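Local atomic coordinates of spike protein S1 (Bat coronavirus HKU9, PDB entry 5GYQ), a protein that forms the putative receptor-binding domain of the bat coronavirus spike, the protein predicted to attach the virion to a host-cell receptor and so start infection. Residues D67-N72 with Y90-P95; E73-N78 with P84-L89. All blocks are in the same frame, centred on the assembly; numbering follows the deposited sequence.

Contact 1: D67-N72 with Y90-P95; sequences DVMRIN and YNYALP. With NAG (2-acetamido-2-deoxy-beta-D-glucopyranose), chain B.
Tyr92 OH lies only 2.4 Å from Asp67 OD2, a very short hydrogen bond in which the phenol is the donor; the exact length is doubtful, but the pairing is clear. The carboxylate oxygen comes in at the hydroxyl edge of the ring and in its plane, while the carboxylate itself is turned 69° from that plane. Asp67 OD1 forms a salt bridge with Arg24, so the buried acid has a positive partner as well as the phenol, which should favour its charged form. Two residues further along the strand, Met69 covers a face of the same ring. Its methyl CE stands 3.8 Å from the ring centroid, nearly over the centre, whereas SD sits obliquely, at 4.2 Å, and touches Tyr92 CG at 3.7 Å. The thioether gets there by bends at chi2 and chi3 that fold its end over the aromatic face. The ring reaches the strand because Tyr92 CG is anti to the backbone N (chi1 -178°), and Trp22 meets it edge-to-face. At the far end of 67-72, Asn72 ND2 is bonded covalently to C1 of an N-linked NAG and also hydrogen-bonded to Ser146 OG. A Met-aromatic contact and a buried phenol-carboxylate pair thus fasten the loop after helix 86-90 to strand 63-71 of the five-stranded antiparallel sheet, the core of the betacoronavirus S1 C-terminal domain.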
ATOM      1  N   ASP A  67      -0.792   1.817  -3.012  1.00 18.04           N
ATOM      2  CA  ASP A  67      -0.590   0.375  -3.079  1.00 16.45           C
ATOM      3  C   ASP A  67      -1.249  -0.289  -1.884  1.00 15.56           C
ATOM      4  O   ASP A  67      -0.963   0.051  -0.746  1.00 16.54           O
ATOM      5  CB  ASP A  67       0.897   0.036  -3.130  1.00 15.36           C
ATOM      6  CG  ASP A  67       1.589   0.668  -4.316  1.00 20.02           C
ATOM      7  OD1 ASP A  67       0.917   0.895  -5.341  1.00 20.93           O
ATOM      8  OD2 ASP A  67       2.804   0.937  -4.226  1.00 18.12           O
ATOM      9  N   VAL A  68      -2.131  -1.241  -2.139  1.00 11.07           N
ATOM     10  CA  VAL A  68      -2.914  -1.832  -1.063  1.00  9.73           C
ATOM     11  C   VAL A  68      -2.704  -3.339  -0.975  1.00 13.59           C
ATOM     12  O   VAL A  68      -2.699  -4.048  -1.997  1.00 13.02           O
ATOM     13  CB  VAL A  68      -4.410  -1.529  -1.244  1.00  9.03           C
ATOM     14  CG1 VAL A  68      -5.222  -2.145  -0.119  1.00 12.68           C
ATOM     15  CG2 VAL A  68      -4.635  -0.021  -1.291  1.00 13.08           C
ATOM     16  N   MET A  69      -2.513  -3.811   0.254  1.00 12.52           N
ATOM     17  CA  MET A  69      -2.342  -5.238   0.512  1.00 12.75           C
ATOM     18  C   MET A  69      -2.554  -5.529   1.988  1.00 16.74           C
ATOM     19  O   MET A  69      -2.845  -4.625   2.761  1.00 17.64           O
ATOM     20  CB  MET A  69      -0.950  -5.701   0.083  1.00 11.46           C
ATOM     21  CG  MET A  69       0.170  -5.166   0.969  1.00 16.67           C
ATOM     22  SD  MET A  69       1.636  -4.684   0.030  1.00 18.06           S
ATOM     23  CE  MET A  69       1.096  -3.115  -0.646  1.00 10.60           C
ATOM     24  N   ARG A  70      -2.405  -6.788   2.379  1.00 16.16           N
ATOM     25  CA  ARG A  70      -2.431  -7.143   3.789  1.00 15.11           C
ATOM     26  C   ARG A  70      -1.030  -7.542   4.236  1.00 17.63           C
ATOM     27  O   ARG A  70      -0.196  -7.919   3.412  1.00 16.28           O
ATOM     28  CB  ARG A  70      -3.434  -8.268   4.055  1.00 17.23           C
ATOM     29  CG  ARG A  70      -3.175  -9.564   3.307  1.00 20.62           C
ATOM     30  CD  ARG A  70      -4.293 -10.560   3.575  1.00 24.59           C
ATOM     31  NE  ARG A  70      -5.597  -9.997   3.236  1.00 31.03           N
ATOM     32  CZ  ARG A  70      -6.715 -10.215   3.923  1.00 38.89           C
ATOM     33  NH1 ARG A  70      -6.696 -10.990   5.000  1.00 34.78           N
ATOM     34  NH2 ARG A  70      -7.854  -9.652   3.536  1.00 29.63           N
ATOM     35  N   ILE A  71      -0.773  -7.458   5.537  1.00 15.15           N
ATOM     36  CA  ILE A  71       0.582  -7.644   6.052  1.00 13.98           C
ATOM     37  C   ILE A  71       0.533  -7.987   7.539  1.00 17.13           C
ATOM     38  O   ILE A  71      -0.265  -7.414   8.275  1.00 19.39           O
ATOM     39  CB  ILE A  71       1.434  -6.363   5.805  1.00 14.48           C
ATOM     40  CG1 ILE A  71       2.906  -6.580   6.148  1.00 10.62           C
ATOM     41  CG2 ILE A  71       0.865  -5.165   6.564  1.00 13.07           C
ATOM     42  CD1 ILE A  71       3.792  -5.400   5.750  1.00 14.30           C
ATOM     43  N   ASN A  72       1.356  -8.929   7.998  1.00 12.93           N
ATOM     44  CA  ASN A  72       1.317  -9.245   9.423  1.00 17.04           C
ATOM     45  C   ASN A  72       2.406  -8.486  10.177  1.00 14.27           C
ATOM     46  O   ASN A  72       3.223  -7.794   9.563  1.00 16.45           O
ATOM     47  CB  ASN A  72       1.381 -10.771   9.664  1.00 15.18           C
ATOM     48  CG  ASN A  72       2.770 -11.388   9.473  1.00 17.60           C
ATOM     49  OD1 ASN A  72       3.760 -10.716   9.186  1.00 16.76           O
ATOM     50  ND2 ASN A  72       2.827 -12.711   9.651  1.00 15.97           N
ATOM     51  N   TYR A  90      10.142 -10.902  -1.933  1.00  9.77           N
ATOM     52  CA  TYR A  90       9.386 -11.694  -2.903  1.00  9.83           C
ATOM     53  C   TYR A  90       7.959 -11.221  -3.189  1.00 11.03           C
ATOM     54  O   TYR A  90       7.267 -11.827  -4.004  1.00 10.11           O
ATOM     55  CB  TYR A  90       9.332 -13.150  -2.438  1.00  9.31           C
ATOM     56  CG  TYR A  90      10.680 -13.744  -2.089  1.00 14.26           C
ATOM     57  CD1 TYR A  90      11.621 -14.006  -3.075  1.00 11.71           C
ATOM     58  CD2 TYR A  90      11.006 -14.049  -0.773  1.00 13.01           C
ATOM     59  CE1 TYR A  90      12.851 -14.555  -2.764  1.00 11.67           C
ATOM     60  CE2 TYR A  90      12.233 -14.597  -0.449  1.00 11.67           C
ATOM     61  CZ  TYR A  90      13.153 -14.848  -1.452  1.00 17.24           C
ATOM     62  OH  TYR A  90      14.375 -15.391  -1.138  1.00 18.41           O
ATOM     63  N   ASN A  91       7.511 -10.149  -2.544  1.00 15.76           N
ATOM     64  CA  ASN A  91       6.112  -9.739  -2.694  1.00 10.59           C
ATOM     65  C   ASN A  91       5.906  -8.256  -2.984  1.00 13.46           C
ATOM     66  O   ASN A  91       5.362  -7.899  -4.029  1.00 10.89           O
ATOM     67  CB  ASN A  91       5.326 -10.127  -1.442  1.00 12.24           C
ATOM     68  CG  ASN A  91       5.313 -11.622  -1.210  1.00 12.05           C
ATOM     69  OD1 ASN A  91       4.390 -12.321  -1.633  1.00 11.30           O
ATOM     70  ND2 ASN A  91       6.351 -12.126  -0.554  1.00 13.30           N
ATOM     71  N   TYR A  92       6.321  -7.401  -2.055  1.00 11.91           N
ATOM     72  CA  TYR A  92       6.225  -5.959  -2.251  1.00 12.59           C
ATOM     73  C   TYR A  92       7.415  -5.254  -1.618  1.00 13.02           C
ATOM     74  O   TYR A  92       7.728  -5.482  -0.450  1.00 11.50           O
ATOM     75  CB  TYR A  92       4.923  -5.407  -1.665  1.00 12.17           C
ATOM     76  CG  TYR A  92       4.749  -3.921  -1.893  1.00 13.49           C
ATOM     77  CD1 TYR A  92       4.093  -3.446  -3.015  1.00 13.05           C
ATOM     78  CD2 TYR A  92       5.259  -2.991  -0.991  1.00 17.04           C
ATOM     79  CE1 TYR A  92       3.941  -2.090  -3.235  1.00 17.27           C
ATOM     80  CE2 TYR A  92       5.115  -1.635  -1.204  1.00 18.00           C
ATOM     81  CZ  TYR A  92       4.454  -1.190  -2.326  1.00 16.46           C
ATOM     82  OH  TYR A  92       4.305   0.161  -2.539  1.00 18.55           O
ATOM     83  N   ALA A  93       8.064  -4.383  -2.386  1.00 14.46           N
ATOM     84  CA  ALA A  93       9.234  -3.655  -1.901  1.00 16.42           C
ATOM     85  C   ALA A  93       9.118  -2.159  -2.167  1.00 16.45           C
ATOM     86  O   ALA A  93       8.720  -1.741  -3.255  1.00 16.54           O
ATOM     87  CB  ALA A  93      10.496  -4.204  -2.541  1.00 17.87           C
ATOM     88  N   LEU A  94       9.470  -1.356  -1.168  1.00 17.72           N
ATOM     89  CA  LEU A  94       9.496   0.094  -1.325  1.00 21.76           C
ATOM     90  C   LEU A  94      10.509   0.510  -2.386  1.00 16.80           C
ATOM     91  O   LEU A  94      11.556  -0.119  -2.529  1.00 22.75           O
ATOM     92  CB  LEU A  94       9.829   0.772   0.006  1.00 16.92           C
ATOM     93  CG  LEU A  94       8.771   0.658   1.099  1.00 20.12           C
ATOM     94  CD1 LEU A  94       9.274   1.297   2.379  1.00 23.44           C
ATOM     95  CD2 LEU A  94       7.477   1.309   0.640  1.00 16.72           C
ATOM     96  N   PRO A  95      10.198   1.575  -3.139  1.00 21.67           N
ATOM     97  CA  PRO A  95      11.157   2.063  -4.133  1.00 23.32           C
ATOM     98  C   PRO A  95      12.312   2.796  -3.462  1.00 29.36           C
ATOM     99  O   PRO A  95      12.213   3.143  -2.282  1.00 21.76           O
ATOM    100  CB  PRO A  95      10.320   3.016  -4.985  1.00 25.21           C
ATOM    101  CG  PRO A  95       9.284   3.532  -4.043  1.00 23.18           C
ATOM    102  CD  PRO A  95       8.964   2.380  -3.118  1.00 20.67           C
TER
HETATM  103  C1  NAG B   1       4.020 -13.503   9.537  1.00 14.48           C
HETATM  104  C2  NAG B   1       4.349 -14.229  10.821  1.00 25.09           C
HETATM  105  C3  NAG B   1       5.713 -14.894  10.701  1.00 27.48           C
HETATM  106  C4  NAG B   1       5.749 -15.807   9.477  1.00 19.22           C
HETATM  107  C5  NAG B   1       5.220 -15.098   8.226  1.00 18.36           C
HETATM  108  C6  NAG B   1       4.985 -16.051   7.077  1.00 19.28           C
HETATM  109  C7  NAG B   1       3.288 -13.327  12.839  1.00 26.32           C
HETATM  110  C8  NAG B   1       3.394 -12.344  13.966  1.00 23.01           C
HETATM  111  N2  NAG B   1       4.305 -13.334  11.966  1.00 24.07           N
HETATM  112  O3  NAG B   1       5.948 -15.637  11.890  1.00 24.26           O
HETATM  113  O4  NAG B   1       7.092 -16.175   9.170  1.00 27.74           O
HETATM  114  O5  NAG B   1       3.968 -14.437   8.473  1.00 18.06           O
HETATM  115  O6  NAG B   1       4.569 -15.365   5.904  1.00 20.38           O
HETATM  116  O7  NAG B   1       2.328 -14.081  12.717  1.00 21.89           O

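Contact 2: E73-N78 with P84-L89; sequences ETHLNN and PDTFSL. With NAG (2-acetamido-2-deoxy-beta-D-glucopyranose), chain B.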
ATOM      1  N   GLU A  73       2.399  -8.601  11.504  1.00 19.99           N
ATOM      2  CA  GLU A  73       3.223  -7.752  12.365  1.00 21.06           C
ATOM      3  C   GLU A  73       4.727  -7.849  12.089  1.00 16.26           C
ATOM      4  O   GLU A  73       5.414  -6.832  12.052  1.00 20.07           O
ATOM      5  CB  GLU A  73       2.953  -8.079  13.834  1.00 22.75           C
ATOM      6  CG  GLU A  73       3.741  -7.218  14.821  1.00 25.84           C
ATOM      7  CD  GLU A  73       3.202  -5.798  14.952  1.00 36.91           C
ATOM      8  OE1 GLU A  73       3.902  -4.946  15.540  1.00 38.26           O
ATOM      9  OE2 GLU A  73       2.079  -5.527  14.478  1.00 41.79           O
ATOM     10  N   THR A  74       5.229  -9.067  11.906  1.00 15.50           N
ATOM     11  CA  THR A  74       6.648  -9.285  11.627  1.00 16.57           C
ATOM     12  C   THR A  74       7.083  -8.527  10.374  1.00 17.29           C
ATOM     13  O   THR A  74       8.046  -7.742  10.384  1.00 17.75           O
ATOM     14  CB  THR A  74       6.957 -10.789  11.435  1.00 20.01           C
ATOM     15  OG1 THR A  74       6.478 -11.535  12.563  1.00 26.62           O
ATOM     16  CG2 THR A  74       8.454 -11.017  11.272  1.00 20.05           C
ATOM     17  N   HIS A  75       6.347  -8.764   9.296  1.00 17.29           N
ATOM     18  CA  HIS A  75       6.648  -8.161   8.007  1.00 14.83           C
ATOM     19  C   HIS A  75       6.457  -6.653   8.040  1.00 14.76           C
ATOM     20  O   HIS A  75       7.176  -5.924   7.363  1.00 13.94           O
ATOM     21  CB  HIS A  75       5.776  -8.782   6.918  1.00 10.88           C
ATOM     22  CG  HIS A  75       6.059 -10.231   6.668  1.00 10.23           C
ATOM     23  ND1 HIS A  75       5.118 -11.091   6.152  1.00 12.32           N
ATOM     24  CD2 HIS A  75       7.180 -10.966   6.861  1.00 13.22           C
ATOM     25  CE1 HIS A  75       5.644 -12.299   6.038  1.00 13.02           C
ATOM     26  NE2 HIS A  75       6.893 -12.251   6.460  1.00 16.70           N
ATOM     27  N   LEU A  76       5.492  -6.191   8.831  1.00 12.71           N
ATOM     28  CA  LEU A  76       5.248  -4.757   8.975  1.00 13.34           C
ATOM     29  C   LEU A  76       6.414  -4.066   9.674  1.00 17.52           C
ATOM     30  O   LEU A  76       6.877  -3.007   9.240  1.00 16.14           O
ATOM     31  CB  LEU A  76       3.950  -4.502   9.745  1.00 14.23           C
ATOM     32  CG  LEU A  76       3.591  -3.026   9.938  1.00 21.28           C
ATOM     33  CD1 LEU A  76       3.337  -2.358   8.597  1.00 15.70           C
ATOM     34  CD2 LEU A  76       2.389  -2.875  10.857  1.00 20.04           C
ATOM     35  N   ASN A  77       6.881  -4.676  10.761  1.00 13.92           N
ATOM     36  CA  ASN A  77       8.009  -4.140  11.509  1.00 20.23           C
ATOM     37  C   ASN A  77       9.275  -4.133  10.665  1.00 16.98           C
ATOM     38  O   ASN A  77      10.026  -3.156  10.670  1.00 16.47           O
ATOM     39  CB  ASN A  77       8.229  -4.937  12.794  1.00 20.79           C
ATOM     40  CG  ASN A  77       7.133  -4.706  13.814  1.00 34.59           C
ATOM     41  OD1 ASN A  77       6.522  -3.636  13.852  1.00 33.40           O
ATOM     42  ND2 ASN A  77       6.873  -5.708  14.645  1.00 30.54           N
ATOM     43  N   ASN A  78       9.508  -5.215   9.928  1.00 15.60           N
ATOM     44  CA  ASN A  78      10.642  -5.243   9.010  1.00 13.99           C
ATOM     45  C   ASN A  78      10.513  -4.188   7.910  1.00 16.35           C
ATOM     46  O   ASN A  78      11.509  -3.614   7.469  1.00 16.91           O
ATOM     47  CB  ASN A  78      10.793  -6.629   8.388  1.00 14.06           C
ATOM     48  CG  ASN A  78      11.272  -7.657   9.385  1.00 17.42           C
ATOM     49  OD1 ASN A  78      11.917  -7.316  10.377  1.00 19.68           O
ATOM     50  ND2 ASN A  78      10.957  -8.924   9.132  1.00 19.80           N
ATOM     51  N   PRO A  84      15.389  -6.830   5.469  1.00 15.53           N
ATOM     52  CA  PRO A  84      14.891  -7.730   4.422  1.00 11.98           C
ATOM     53  C   PRO A  84      14.173  -8.957   4.981  1.00 17.01           C
ATOM     54  O   PRO A  84      14.581  -9.503   6.006  1.00 15.33           O
ATOM     55  CB  PRO A  84      16.166  -8.139   3.675  1.00 12.63           C
ATOM     56  CG  PRO A  84      17.253  -8.002   4.694  1.00 17.64           C
ATOM     57  CD  PRO A  84      16.862  -6.820   5.539  1.00 16.26           C
ATOM     58  N   ASP A  85      13.100  -9.369   4.315  1.00 15.29           N
ATOM     59  CA  ASP A  85      12.424 -10.623   4.644  1.00 17.56           C
ATOM     60  C   ASP A  85      11.624 -11.092   3.440  1.00 13.90           C
ATOM     61  O   ASP A  85      11.687 -10.473   2.380  1.00 12.94           O
ATOM     62  CB  ASP A  85      11.528 -10.470   5.881  1.00 16.22           C
ATOM     63  CG  ASP A  85      10.452  -9.403   5.716  1.00 20.33           C
ATOM     64  OD1 ASP A  85      10.263  -8.884   4.599  1.00 17.99           O
ATOM     65  OD2 ASP A  85       9.777  -9.093   6.719  1.00 25.40           O
ATOM     66  N   THR A  86      10.877 -12.181   3.598  1.00 12.32           N
ATOM     67  CA  THR A  86      10.146 -12.770   2.476  1.00 14.74           C
ATOM     68  C   THR A  86       9.183 -11.776   1.837  1.00 15.74           C
ATOM     69  O   THR A  86       9.008 -11.762   0.616  1.00 14.24           O
ATOM     70  CB  THR A  86       9.355 -14.019   2.908  1.00 18.49           C
ATOM     71  OG1 THR A  86       8.538 -13.704   4.039  1.00 16.96           O
ATOM     72  CG2 THR A  86      10.300 -15.148   3.279  1.00 18.69           C
ATOM     73  N   PHE A  87       8.575 -10.937   2.668  1.00 13.73           N
ATOM     74  CA  PHE A  87       7.637  -9.924   2.188  1.00 12.94           C
ATOM     75  C   PHE A  87       8.309  -8.983   1.193  1.00 10.36           C
ATOM     76  O   PHE A  87       7.844  -8.826   0.065  1.00 11.83           O
ATOM     77  CB  PHE A  87       7.065  -9.124   3.365  1.00 14.51           C
ATOM     78  CG  PHE A  87       5.955  -8.176   2.984  1.00 13.17           C
ATOM     79  CD1 PHE A  87       6.237  -6.918   2.473  1.00 11.84           C
ATOM     80  CD2 PHE A  87       4.631  -8.540   3.149  1.00 13.25           C
ATOM     81  CE1 PHE A  87       5.221  -6.046   2.120  1.00 13.71           C
ATOM     82  CE2 PHE A  87       3.609  -7.674   2.805  1.00 21.11           C
ATOM     83  CZ  PHE A  87       3.902  -6.424   2.287  1.00 17.47           C
ATOM     84  N   SER A  88       9.410  -8.365   1.610  1.00 11.32           N
ATOM     85  CA  SER A  88      10.056  -7.338   0.794  1.00 11.04           C
ATOM     86  C   SER A  88      10.925  -7.928  -0.310  1.00 14.86           C
ATOM     87  O   SER A  88      11.215  -7.258  -1.305  1.00 16.59           O
ATOM     88  CB  SER A  88      10.894  -6.408   1.673  1.00 13.40           C
ATOM     89  OG  SER A  88      11.815  -7.140   2.468  1.00 13.41           O
ATOM     90  N   LEU A  89      11.346  -9.176  -0.139  1.00 11.60           N
ATOM     91  CA  LEU A  89      12.179  -9.818  -1.145  1.00 11.58           C
ATOM     92  C   LEU A  89      11.346 -10.438  -2.260  1.00 13.03           C
ATOM     93  O   LEU A  89      11.785 -10.486  -3.407  1.00 13.57           O
ATOM     94  CB  LEU A  89      13.070 -10.885  -0.510  1.00 11.20           C
ATOM     95  CG  LEU A  89      14.210 -10.391   0.384  1.00 15.38           C
ATOM     96  CD1 LEU A  89      14.958 -11.570   0.987  1.00 14.66           C
ATOM     97  CD2 LEU A  89      15.157  -9.489  -0.393  1.00 15.19           C
TER
HETATM   98  C1  NAG B   1       4.020 -13.503   9.537  1.00 14.48           C
HETATM   99  C2  NAG B   1       4.349 -14.229  10.821  1.00 25.09           C
HETATM  100  C3  NAG B   1       5.713 -14.894  10.701  1.00 27.48           C
HETATM  101  C4  NAG B   1       5.749 -15.807   9.477  1.00 19.22           C
HETATM  102  C5  NAG B   1       5.220 -15.098   8.226  1.00 18.36           C
HETATM  103  C6  NAG B   1       4.985 -16.051   7.077  1.00 19.28           C
HETATM  104  C7  NAG B   1       3.288 -13.327  12.839  1.00 26.32           C
HETATM  105  C8  NAG B   1       3.394 -12.344  13.966  1.00 23.01           C
HETATM  106  N2  NAG B   1       4.305 -13.334  11.966  1.00 24.07           N
HETATM  107  O3  NAG B   1       5.948 -15.637  11.890  1.00 24.26           O
HETATM  108  O4  NAG B   1       7.092 -16.175   9.170  1.00 27.74           O
HETATM  109  O5  NAG B   1       3.968 -14.437   8.473  1.00 18.06           O
HETATM  110  O6  NAG B   1       4.569 -15.365   5.904  1.00 20.38           O
HETATM  111  O7  NAG B   1       2.328 -14.081  12.717  1.00 21.89           O
HETATM  112  O   HOH W   1       8.895  -6.465   5.086  1.00 17.58           O
HETATM  113  O   HOH W   2       8.714 -14.301   7.185  1.00 25.05           O
HETATM  114  O   HOH W   3      11.347  -5.138   4.580  1.00 20.18           O
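His75 is wedged between protein and sugar: Phe87 CB lies over one face of its imidazole, 3.9 Å from the centroid, and C1 of the NAG over the opposite face, both displaced toward the rim. The Phe87 ring itself meets the imidazole obliquely, its plane tilted by 40°. With CG anti to the carbonyl carbon (chi1 -66°), the histidine extends from its helix toward Phe87, and its ND1 is hydrogen-bonded to Tyr113 OH. Its other nitrogen, NE2, has a water in the ring plane at 2.8 Å; that water also donates to NAG O4, tying the imidazole to the glycan. Asp85 OD2 comes up at the CD2 edge of the ring, 3.2 Å from that carbon. Helices 73-81 and 86-90 follow each other on the way out of the core sheet of the putative receptor-binding domain, and Asp85 is the N-cap of the second, its OD1 accepting from Ser88 N at 3.2 Å. The carboxylate divides its work between the helices: OD2 takes Asn78 ND2 of the first at 2.7 Å, a fairly straight bond that arrives on the anti side, 32° out of the carboxylate plane, although it stays in the amide plane of Asn78. On the residue before His75, Thr74 OG1 accepts from NAG N2 at 2.9 Å, almost linearly, and fixes the acetamido side of the sugar.

The centres of contacts 1 and 2 are 9 Å apart, and the chain runs directly from one into the other on both sides. On one side strand 63-71 passes into helix 73-81 at Asn72, whose OD1 caps His75 N while ND2 carries the NAG, so the sugar held by contact 2 is rooted in contact 1. On the other, helix 86-90 leads into the loop: Tyr92 N is 3.0 Å from Phe87 O and Asn91 ND2 2.9 Å from Thr86 O, both probable hydrogen bonds. Phe87 joins the two apolar patches, its CE2 3.6 Å from Ile71 CG1. Tyr113, Val115 and Ser146 complete the glycan pocket.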